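Local coordinates for protein beta-galactosidase (Marinomonas sp. ef1, PDB 6Y2K) that hydrolyses terminal beta-D-galactosyl residues of beta-galactosides as a cold-active, hexameric glycoside hydrolase of family GH42, at residues A[336-346]-A[613-624]; A[315-323]-A[361-369]. One frame throughout, in Å; residues are numbered along the deposited sequence.

Interaction 1 of 2, residues A[336-346]-A[613-624]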
loop_
_atom_site.group_PDB
_atom_site.type_symbol
_atom_site.label_atom_id
_atom_site.label_comp_id
_atom_site.label_asym_id
_atom_site.label_seq_id
_atom_site.Cartn_x
_atom_site.Cartn_y
_atom_site.Cartn_z
ATOM N N LEU A 336 34.079 16.182 5.851
ATOM C CA LEU A 336 33.891 14.740 5.693
ATOM C C LEU A 336 34.571 14.244 4.420
ATOM O O LEU A 336 35.355 13.299 4.462
ATOM C CB LEU A 336 32.390 14.392 5.673
ATOM C CG LEU A 336 31.908 12.955 5.897
ATOM C CD1 LEU A 336 30.396 12.936 5.761
ATOM C CD2 LEU A 336 32.504 11.929 4.951
ATOM N N TRP A 337 34.259 14.890 3.294
ATOM C CA TRP A 337 34.785 14.467 1.990
ATOM C C TRP A 337 36.292 14.632 1.896
ATOM O O TRP A 337 36.967 13.833 1.243
ATOM C CB TRP A 337 34.111 15.242 0.838
ATOM C CG TRP A 337 32.617 15.092 0.754
ATOM C CD1 TRP A 337 31.887 13.965 1.014
ATOM C CD2 TRP A 337 31.678 16.094 0.344
ATOM N NE1 TRP A 337 30.547 14.207 0.809
ATOM C CE2 TRP A 337 30.390 15.506 0.400
ATOM C CE3 TRP A 337 31.798 17.441 -0.052
ATOM C CZ2 TRP A 337 29.224 16.215 0.067
ATOM C CZ3 TRP A 337 30.640 18.145 -0.381
ATOM C CH2 TRP A 337 29.365 17.523 -0.324
ATOM N N THR A 338 36.814 15.674 2.543
ATOM C CA THR A 338 38.252 15.952 2.543
ATOM C C THR A 338 39.017 14.865 3.295
ATOM O O THR A 338 39.957 14.283 2.741
ATOM C CB THR A 338 38.553 17.354 3.116
ATOM O OG1 THR A 338 37.781 18.337 2.416
ATOM C CG2 THR A 338 40.039 17.715 2.981
ATOM N N TRP A 339 38.619 14.584 4.542
ATOM C CA TRP A 339 39.233 13.483 5.307
ATOM C C TRP A 339 39.066 12.147 4.614
ATOM O O TRP A 339 39.970 11.319 4.646
ATOM C CB TRP A 339 38.692 13.391 6.734
ATOM C CG TRP A 339 39.408 14.294 7.665
ATOM C CD1 TRP A 339 38.902 15.370 8.317
ATOM C CD2 TRP A 339 40.788 14.218 8.016
ATOM N NE1 TRP A 339 39.880 15.969 9.080
ATOM C CE2 TRP A 339 41.053 15.282 8.905
ATOM C CE3 TRP A 339 41.829 13.350 7.673
ATOM C CZ2 TRP A 339 42.318 15.498 9.456
ATOM C CZ3 TRP A 339 43.097 13.571 8.221
ATOM C CH2 TRP A 339 43.322 14.629 9.110
ATOM N N GLU A 340 37.906 11.945 3.992
ATOM C CA GLU A 340 37.650 10.740 3.204
ATOM C C GLU A 340 38.765 10.555 2.182
ATOM O O GLU A 340 39.412 9.501 2.152
ATOM C CB GLU A 340 36.268 10.841 2.527
ATOM C CG GLU A 340 35.880 9.727 1.573
ATOM C CD GLU A 340 34.795 10.198 0.614
ATOM O OE1 GLU A 340 35.163 10.712 -0.463
ATOM O OE2 GLU A 340 33.591 10.090 0.950
ATOM N N ALA A 341 39.008 11.581 1.366
ATOM C CA ALA A 341 40.066 11.504 0.341
ATOM C C ALA A 341 41.440 11.203 0.960
ATOM O O ALA A 341 42.176 10.339 0.456
ATOM C CB ALA A 341 40.117 12.771 -0.491
ATOM N N PHE A 342 41.764 11.873 2.068
ATOM C CA PHE A 342 43.039 11.614 2.784
ATOM C C PHE A 342 43.160 10.169 3.269
ATOM O O PHE A 342 44.237 9.583 3.169
ATOM C CB PHE A 342 43.222 12.557 3.976
ATOM C CG PHE A 342 43.427 14.016 3.609
ATOM C CD1 PHE A 342 43.942 14.413 2.370
ATOM C CD2 PHE A 342 43.142 14.995 4.544
ATOM C CE1 PHE A 342 44.118 15.758 2.073
ATOM C CE2 PHE A 342 43.345 16.338 4.262
ATOM C CZ PHE A 342 43.825 16.722 3.023
ATOM N N SER A 343 42.062 9.584 3.752
ATOM C CA SER A 343 42.066 8.169 4.183
ATOM C C SER A 343 42.384 7.172 3.056
ATOM O O SER A 343 42.895 6.081 3.329
ATOM C CB SER A 343 40.751 7.790 4.885
ATOM O OG SER A 343 39.686 7.555 3.962
ATOM N N HIS A 344 42.080 7.543 1.806
ATOM C CA HIS A 344 42.429 6.742 0.624
ATOM C C HIS A 344 43.805 7.111 0.026
ATOM O O HIS A 344 44.151 6.635 -1.063
ATOM C CB HIS A 344 41.323 6.864 -0.451
ATOM C CG HIS A 344 40.026 6.211 -0.070
ATOM N ND1 HIS A 344 39.662 4.961 -0.524
ATOM C CD2 HIS A 344 39.013 6.629 0.729
ATOM C CE1 HIS A 344 38.482 4.636 -0.018
ATOM N NE2 HIS A 344 38.064 5.632 0.745
ATOM N N GLY A 345 44.589 7.941 0.724
ATOM C CA GLY A 345 45.953 8.279 0.301
ATOM C C GLY A 345 46.094 9.514 -0.570
ATOM O O GLY A 345 47.158 9.743 -1.142
ATOM N N ALA A 346 45.039 10.324 -0.685
ATOM C CA ALA A 346 45.125 11.536 -1.483
ATOM C C ALA A 346 46.210 12.440 -0.907
ATOM O O ALA A 346 46.210 12.706 0.297
ATOM C CB ALA A 346 43.795 12.269 -1.504
ATOM N N ARG A 613 38.640 3.172 7.064
ATOM C CA ARG A 613 39.804 2.848 6.242
ATOM C C ARG A 613 41.073 3.105 7.057
ATOM O O ARG A 613 41.076 3.967 7.938
ATOM C CB ARG A 613 39.808 3.661 4.935
ATOM C CG ARG A 613 40.712 3.054 3.881
ATOM C CD ARG A 613 40.622 3.724 2.515
ATOM N NE ARG A 613 41.252 2.861 1.525
ATOM C CZ ARG A 613 42.566 2.689 1.360
ATOM N NH1 ARG A 613 42.994 1.821 0.445
ATOM N NH2 ARG A 613 43.461 3.367 2.089
ATOM N N GLU A 614 42.123 2.335 6.773
ATOM C CA GLU A 614 43.406 2.457 7.470
ATOM C C GLU A 614 44.518 2.978 6.570
ATOM O O GLU A 614 44.573 2.646 5.388
ATOM C CB GLU A 614 43.841 1.102 8.019
ATOM C CG GLU A 614 42.844 0.491 8.986
ATOM C CD GLU A 614 43.372 -0.751 9.691
ATOM O OE1 GLU A 614 42.689 -1.213 10.626
ATOM O OE2 GLU A 614 44.465 -1.258 9.330
ATOM N N ARG A 615 45.400 3.787 7.153
ATOM C CA ARG A 615 46.701 4.120 6.570
ATOM C C ARG A 615 47.777 3.855 7.620
ATOM O O ARG A 615 47.941 4.637 8.561
ATOM C CB ARG A 615 46.739 5.581 6.123
ATOM C CG ARG A 615 45.852 5.851 4.915
ATOM C CD ARG A 615 46.042 7.249 4.348
ATOM N NE ARG A 615 47.393 7.454 3.815
ATOM C CZ ARG A 615 47.885 8.622 3.400
ATOM N NH1 ARG A 615 47.153 9.735 3.432
ATOM N NH2 ARG A 615 49.130 8.676 2.938
ATOM N N GLY A 616 48.480 2.736 7.467
ATOM C CA GLY A 616 49.442 2.271 8.465
ATOM C C GLY A 616 48.793 2.107 9.829
ATOM O O GLY A 616 47.862 1.318 9.988
ATOM N N ASN A 617 49.258 2.908 10.784
ATOM C CA ASN A 617 48.786 2.902 12.171
ATOM C C ASN A 617 47.618 3.867 12.435
ATOM O O ASN A 617 47.180 4.008 13.574
ATOM C CB ASN A 617 49.961 3.175 13.150
ATOM C CG ASN A 617 50.456 4.625 13.132
ATOM O OD1 ASN A 617 50.518 5.274 14.174
ATOM N ND2 ASN A 617 50.833 5.126 11.962
ATOM N N VAL A 618 47.116 4.542 11.393
ATOM C CA VAL A 618 46.001 5.500 11.543
ATOM C C VAL A 618 44.694 4.858 11.042
ATOM O O VAL A 618 44.683 4.228 9.975
ATOM C CB VAL A 618 46.278 6.820 10.790
ATOM C CG1 VAL A 618 45.154 7.832 11.012
ATOM C CG2 VAL A 618 47.615 7.406 11.225
ATOM N N ILE A 619 43.627 5.002 11.839
ATOM C CA ILE A 619 42.289 4.495 11.512
ATOM C C ILE A 619 41.381 5.697 11.284
ATOM O O ILE A 619 41.263 6.552 12.166
ATOM C CB ILE A 619 41.668 3.656 12.659
ATOM C CG1 ILE A 619 42.659 2.652 13.256
ATOM C CG2 ILE A 619 40.442 2.904 12.164
ATOM C CD1 ILE A 619 42.896 1.444 12.386
ATOM N N PHE A 620 40.740 5.771 10.117
ATOM C CA PHE A 620 39.816 6.868 9.799
ATOM C C PHE A 620 38.404 6.302 9.827
ATOM O O PHE A 620 38.141 5.314 9.161
ATOM C CB PHE A 620 40.099 7.456 8.405
ATOM C CG PHE A 620 41.520 7.954 8.203
ATOM C CD1 PHE A 620 42.548 7.072 7.897
ATOM C CD2 PHE A 620 41.818 9.314 8.281
ATOM C CE1 PHE A 620 43.852 7.527 7.698
ATOM C CE2 PHE A 620 43.114 9.775 8.077
ATOM C CZ PHE A 620 44.136 8.881 7.789
ATOM N N ALA A 621 37.504 6.914 10.595
ATOM C CA ALA A 621 36.108 6.479 10.649
ATOM C C ALA A 621 35.198 7.615 10.212
ATOM O O ALA A 621 35.454 8.766 10.546
ATOM C CB ALA A 621 35.743 6.030 12.047
ATOM N N PHE A 622 34.129 7.256 9.492
ATOM C CA PHE A 622 33.200 8.187 8.841
ATOM C C PHE A 622 31.750 7.779 9.084
ATOM O O PHE A 622 31.425 6.595 9.062
ATOM C CB PHE A 622 33.452 8.198 7.326
ATOM C CG PHE A 622 34.869 8.518 6.967
ATOM C CD1 PHE A 622 35.291 9.835 6.891
ATOM C CD2 PHE A 622 35.795 7.498 6.757
ATOM C CE1 PHE A 622 36.611 10.132 6.595
ATOM C CE2 PHE A 622 37.109 7.792 6.460
ATOM C CZ PHE A 622 37.517 9.110 6.374
ATOM N N ASN A 623 30.878 8.760 9.298
ATOM C CA ASN A 623 29.450 8.500 9.465
ATOM C C ASN A 623 28.688 9.330 8.440
ATOM O O ASN A 623 28.554 10.539 8.597
ATOM C CB ASN A 623 29.003 8.844 10.891
ATOM C CG ASN A 623 27.533 8.531 11.156
ATOM O OD1 ASN A 623 26.831 7.957 10.319
ATOM N ND2 ASN A 623 27.065 8.904 12.344
ATOM N N TYR A 624 28.191 8.656 7.404
ATOM C CA TYR A 624 27.370 9.263 6.357
ATOM C C TYR A 624 25.862 9.280 6.683
ATOM O O TYR A 624 25.086 9.837 5.914
ATOM C CB TYR A 624 27.596 8.529 5.014
ATOM C CG TYR A 624 29.014 8.623 4.469
ATOM C CD1 TYR A 624 30.017 7.769 4.931
ATOM C CD2 TYR A 624 29.350 9.552 3.486
ATOM C CE1 TYR A 624 31.307 7.846 4.443
ATOM C CE2 TYR A 624 30.646 9.635 2.987
ATOM C CZ TYR A 624 31.624 8.778 3.474
ATOM O OH TYR A 624 32.920 8.839 3.017
HETATM O O HOH W 1 48.098 12.236 2.120
#

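Interaction 2 of 2, residues A[315-323]-A[361-369]. With GOL (glycerol), chain D.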
loop_
_atom_site.group_PDB
_atom_site.type_symbol
_atom_site.label_atom_id
_atom_site.label_comp_id
_atom_site.label_asym_id
_atom_site.label_seq_id
_atom_site.Cartn_x
_atom_site.Cartn_y
_atom_site.Cartn_z
ATOM N N GLN A 315 36.950 19.383 -5.581
ATOM C CA GLN A 315 36.084 18.884 -4.507
ATOM C C GLN A 315 34.884 19.801 -4.327
ATOM O O GLN A 315 35.046 21.029 -4.188
ATOM C CB GLN A 315 36.859 18.808 -3.187
ATOM C CG GLN A 315 36.078 18.215 -2.017
ATOM C CD GLN A 315 35.664 16.772 -2.269
ATOM O OE1 GLN A 315 36.518 15.895 -2.424
ATOM N NE2 GLN A 315 34.355 16.519 -2.304
ATOM N N GLN A 316 33.688 19.209 -4.307
ATOM C CA GLN A 316 32.457 19.965 -4.066
ATOM C C GLN A 316 32.556 20.739 -2.750
ATOM O O GLN A 316 32.880 20.135 -1.740
ATOM C CB GLN A 316 31.242 19.033 -4.004
ATOM C CG GLN A 316 29.920 19.773 -3.876
ATOM C CD GLN A 316 28.681 18.929 -4.171
ATOM O OE1 GLN A 316 28.764 17.732 -4.493
ATOM N NE2 GLN A 316 27.515 19.562 -4.056
ATOM N N PRO A 317 32.288 22.063 -2.764
ATOM C CA PRO A 317 32.318 22.905 -1.562
ATOM C C PRO A 317 30.950 23.396 -1.080
ATOM O O PRO A 317 30.859 24.044 -0.027
ATOM C CB PRO A 317 33.126 24.111 -2.047
ATOM C CG PRO A 317 32.608 24.308 -3.439
ATOM C CD PRO A 317 32.315 22.915 -3.975
ATOM N N GLY A 318 29.907 23.111 -1.853
ATOM C CA GLY A 318 28.586 23.690 -1.648
ATOM C C GLY A 318 27.695 23.199 -2.780
ATOM O O GLY A 318 28.088 22.285 -3.514
ATOM N N PRO A 319 26.504 23.800 -2.945
ATOM C CA PRO A 319 25.632 23.336 -4.027
ATOM C C PRO A 319 26.252 23.581 -5.408
ATOM O O PRO A 319 26.917 24.609 -5.608
ATOM C CB PRO A 319 24.361 24.176 -3.851
ATOM C CG PRO A 319 24.797 25.385 -3.104
ATOM C CD PRO A 319 25.919 24.935 -2.206
ATOM N N VAL A 320 26.048 22.636 -6.329
ATOM C CA VAL A 320 26.495 22.770 -7.722
ATOM C C VAL A 320 25.307 23.176 -8.633
ATOM O O VAL A 320 24.194 23.372 -8.152
ATOM C CB VAL A 320 27.220 21.493 -8.221
ATOM C CG1 VAL A 320 28.414 21.163 -7.314
ATOM C CG2 VAL A 320 26.283 20.297 -8.335
ATOM N N ASN A 321 25.560 23.316 -9.938
ATOM C CA ASN A 321 24.563 23.813 -10.906
ATOM C C ASN A 321 23.985 22.746 -11.834
ATOM O O ASN A 321 22.928 22.969 -12.420
ATOM C CB ASN A 321 25.197 24.866 -11.818
ATOM C CG ASN A 321 26.374 24.311 -12.605
ATOM O OD1 ASN A 321 27.416 24.020 -12.016
ATOM N ND2 ASN A 321 26.202 24.112 -13.921
ATOM N N TRP A 322 24.684 21.622 -11.994
ATOM C CA TRP A 322 24.512 20.766 -13.183
ATOM C C TRP A 322 23.635 19.524 -13.015
ATOM O O TRP A 322 23.218 18.946 -14.012
ATOM C CB TRP A 322 25.868 20.387 -13.801
ATOM C CG TRP A 322 26.902 19.854 -12.848
ATOM C CD1 TRP A 322 27.965 20.539 -12.331
ATOM C CD2 TRP A 322 26.984 18.528 -12.317
ATOM N NE1 TRP A 322 28.694 19.727 -11.504
ATOM C CE2 TRP A 322 28.121 18.484 -11.483
ATOM C CE3 TRP A 322 26.208 17.369 -12.464
ATOM C CZ2 TRP A 322 28.495 17.334 -10.791
ATOM C CZ3 TRP A 322 26.592 16.215 -11.778
ATOM C CH2 TRP A 322 27.720 16.210 -10.949
ATOM N N ALA A 323 23.338 19.115 -11.781
ATOM C CA ALA A 323 22.462 17.959 -11.566
ATOM C C ALA A 323 20.998 18.403 -11.664
ATOM O O ALA A 323 20.715 19.600 -11.553
ATOM C CB ALA A 323 22.748 17.325 -10.229
ATOM N N GLN A 361 27.486 29.765 -17.344
ATOM C CA GLN A 361 26.713 28.529 -17.124
ATOM C C GLN A 361 26.695 28.070 -15.657
ATOM O O GLN A 361 25.708 27.494 -15.185
ATOM C CB GLN A 361 27.275 27.380 -17.996
ATOM C CG GLN A 361 26.963 27.438 -19.488
ATOM C CD GLN A 361 27.937 28.274 -20.331
ATOM O OE1 GLN A 361 28.536 29.244 -19.846
ATOM N NE2 GLN A 361 28.083 27.902 -21.607
ATOM N N GLU A 362 27.800 28.311 -14.954
ATOM C CA GLU A 362 28.006 27.838 -13.583
ATOM C C GLU A 362 27.870 28.946 -12.536
ATOM O O GLU A 362 28.408 28.826 -11.435
ATOM C CB GLU A 362 29.377 27.150 -13.484
ATOM C CG GLU A 362 29.443 25.861 -14.289
ATOM C CD GLU A 362 30.794 25.168 -14.261
ATOM O OE1 GLU A 362 30.855 24.009 -14.738
ATOM O OE2 GLU A 362 31.788 25.768 -13.776
ATOM N N GLN A 363 27.118 30.003 -12.843
ATOM C CA GLN A 363 26.902 31.071 -11.861
ATOM C C GLN A 363 26.236 30.594 -10.540
ATOM O O GLN A 363 26.413 31.237 -9.502
ATOM C CB GLN A 363 26.161 32.274 -12.481
ATOM C CG GLN A 363 24.709 32.034 -12.880
ATOM C CD GLN A 363 24.141 33.159 -13.732
ATOM O OE1 GLN A 363 23.244 33.887 -13.296
ATOM N NE2 GLN A 363 24.671 33.316 -14.956
ATOM N N MET A 364 25.508 29.471 -10.573
ATOM C CA MET A 364 24.945 28.866 -9.350
ATOM C C MET A 364 25.836 27.796 -8.687
ATOM O O MET A 364 25.412 27.178 -7.706
ATOM C CB MET A 364 23.557 28.269 -9.637
ATOM C CG MET A 364 22.542 29.260 -10.186
ATOM S SD MET A 364 22.255 30.676 -9.108
ATOM C CE MET A 364 21.360 29.915 -7.766
ATOM N N HIS A 365 27.058 27.596 -9.184
ATOM C CA HIS A 365 28.000 26.638 -8.588
ATOM C C HIS A 365 28.762 27.337 -7.461
ATOM O O HIS A 365 29.480 28.297 -7.709
ATOM C CB HIS A 365 28.982 26.113 -9.640
ATOM C CG HIS A 365 29.779 24.922 -9.201
ATOM N ND1 HIS A 365 30.570 24.923 -8.068
ATOM C CD2 HIS A 365 29.947 23.704 -9.773
ATOM C CE1 HIS A 365 31.167 23.749 -7.951
ATOM N NE2 HIS A 365 30.818 22.997 -8.980
ATOM N N ALA A 366 28.622 26.826 -6.243
ATOM C CA ALA A 366 29.256 27.423 -5.066
ATOM C C ALA A 366 30.784 27.371 -5.100
ATOM O O ALA A 366 31.393 26.630 -5.874
ATOM C CB ALA A 366 28.745 26.749 -3.802
ATOM N N GLY A 367 31.385 28.206 -4.260
ATOM C CA GLY A 367 32.817 28.182 -4.031
ATOM C C GLY A 367 33.117 28.353 -2.559
ATOM O O GLY A 367 32.199 28.332 -1.739
ATOM N N LEU A 368 34.398 28.521 -2.224
ATOM C CA LEU A 368 34.787 28.854 -0.847
ATOM C C LEU A 368 34.267 30.227 -0.455
ATOM O O LEU A 368 33.974 30.448 0.712
ATOM C CB LEU A 368 36.306 28.820 -0.632
ATOM C CG LEU A 368 37.128 27.559 -0.922
ATOM C CD1 LEU A 368 38.385 27.522 -0.045
ATOM C CD2 LEU A 368 36.350 26.267 -0.758
ATOM N N LEU A 369 34.182 31.136 -1.431
ATOM C CA LEU A 369 33.559 32.447 -1.266
ATOM C C LEU A 369 32.285 32.566 -2.096
ATOM O O LEU A 369 32.152 31.919 -3.133
ATOM C CB LEU A 369 34.515 33.559 -1.722
ATOM C CG LEU A 369 35.938 33.567 -1.155
ATOM C CD1 LEU A 369 36.662 34.824 -1.624
ATOM C CD2 LEU A 369 35.944 33.474 0.357
HETATM C C1 GOL D . 31.919 21.742 -11.902
HETATM O O1 GOL D . 31.131 20.999 -10.934
HETATM C C2 GOL D . 31.904 21.166 -13.335
HETATM O O2 GOL D . 32.575 22.121 -14.198
HETATM C C3 GOL D . 32.564 19.779 -13.380
HETATM O O3 GOL D . 32.318 19.049 -14.609
HETATM O O HOH W 2 30.994 26.777 0.373
HETATM O O HOH W 3 28.476 22.921 -15.531
#

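Interaction 1 of 2, residues A[336-346]-A[613-624]
A beta hairpin near the C-terminus lies against a helix of the TIM barrel, and Phe620, Phe622, Arg613 and Arg615 of the hairpin meet the last turns of helix 333-343. Short axes of the helix and of strand 618-623 run 9.2 Å apart at 144°. Phe620 offers one ring face to Ser343, whose CB sits 3.8 Å from the ring centroid, while Val618 CG1 covers the opposite face and Trp339 CZ3 meets the ring edge. Phe622 pushes its CE1-CZ end against the backbone of Glu340, with Trp339 CB in its ring plane. With chi1 of 78° setting it between its backbone N and carbonyl carbon, Ser343 OG donates to Glu340 O in the carbonyl plane, on a lone pair, and also touches Phe622 CE2. At the far end Leu336 CD2 packs on Tyr624, whose OH donates to the anti lone pair of Glu340 OE2 at 2.5 Å; His299 engages Glu340 OE1, so both carboxylate oxygens are held.

The arginines close the helix C-terminus. Arg613 CD lies 3.4 Å from the centroid of the His344 ring, nearly over its centre. Arg613 NH2 donates to Ser343 O at 3.0 Å and also to Ser408 O. Arg615, bent at chi3 (64°), lays its guanidinium face over Gly345 CA and sends NH1 to Phe342 O at 2.9 Å; Gly345 N reaches the same oxygen from the opposite face of its plane. A water bridges Arg615 NH1 and Ala346 O. Positive phi at Gly345, with Ala346 N bonded to Ala341 O, is the signature of a Schellman motif, here covered by arginines from a beta hairpin.

Interaction 2 of 2, residues A[315-323]-A[361-369]
Pro319 O and Ala366 N join two of the loops that follow barrel strands 310-315 and 348-352, at the C-terminal mouth of the TIM barrel where this fold carries its active site. Ala366 N donates to Pro319 O at 2.9 Å, nearly straight (169°). Next to it Ala366 CB packs on Pro319 CD, and Pro317 CG rests on Ala366 O. His365 holds CG anti to its backbone N (chi1 -167°), which swings the imidazole beside Val320; CG1 of that valine lies over one ring face. ND1 then donates to Ala366 O within the ring plane, fixing the ring's rotation and leaving NE2 to meet glycerol O1. Asn321, with chi1 at 60°, folds its amide toward Glu362 CG and the His365 ring edge, where OD1 is buried without a hydrogen-bonding partner; a water links its ND2 to Glu362 OE1. Glu362 extends beyond CG to receive glycerol O2, and Glu142 and Arg103 also bind this molecule. Gln429 of a second subunit bonds Val320 O. Trp322 turns its ring edge to the glycerol, NE1 donating to O1 at 2.8 Å, the oxygen that also lies 2.8 Å from His365 NE2.

Both contacts are largely buried and share the seventh beta-alpha unit of the barrel, with centres about 24 Å apart; interaction 2 adds the loop after the eighth strand, 348-352. Interaction 1 joins the helix between strands 310-315 and 348-352 to the C-terminal antiparallel sheet, and does so within one chain: aromatic packing, with arginines at the helix end. Interaction 2 pairs the loops leaving those same two strands, relies on proline, alanine and histidine packing, and is flanked by a neighbouring subunit and a bound glycerol, which probably marks part of the substrate pocket. They meet at Trp337, whose CZ3 lies 3.3 Å from Gln316 O and whose CB packs on Gln315 NE2.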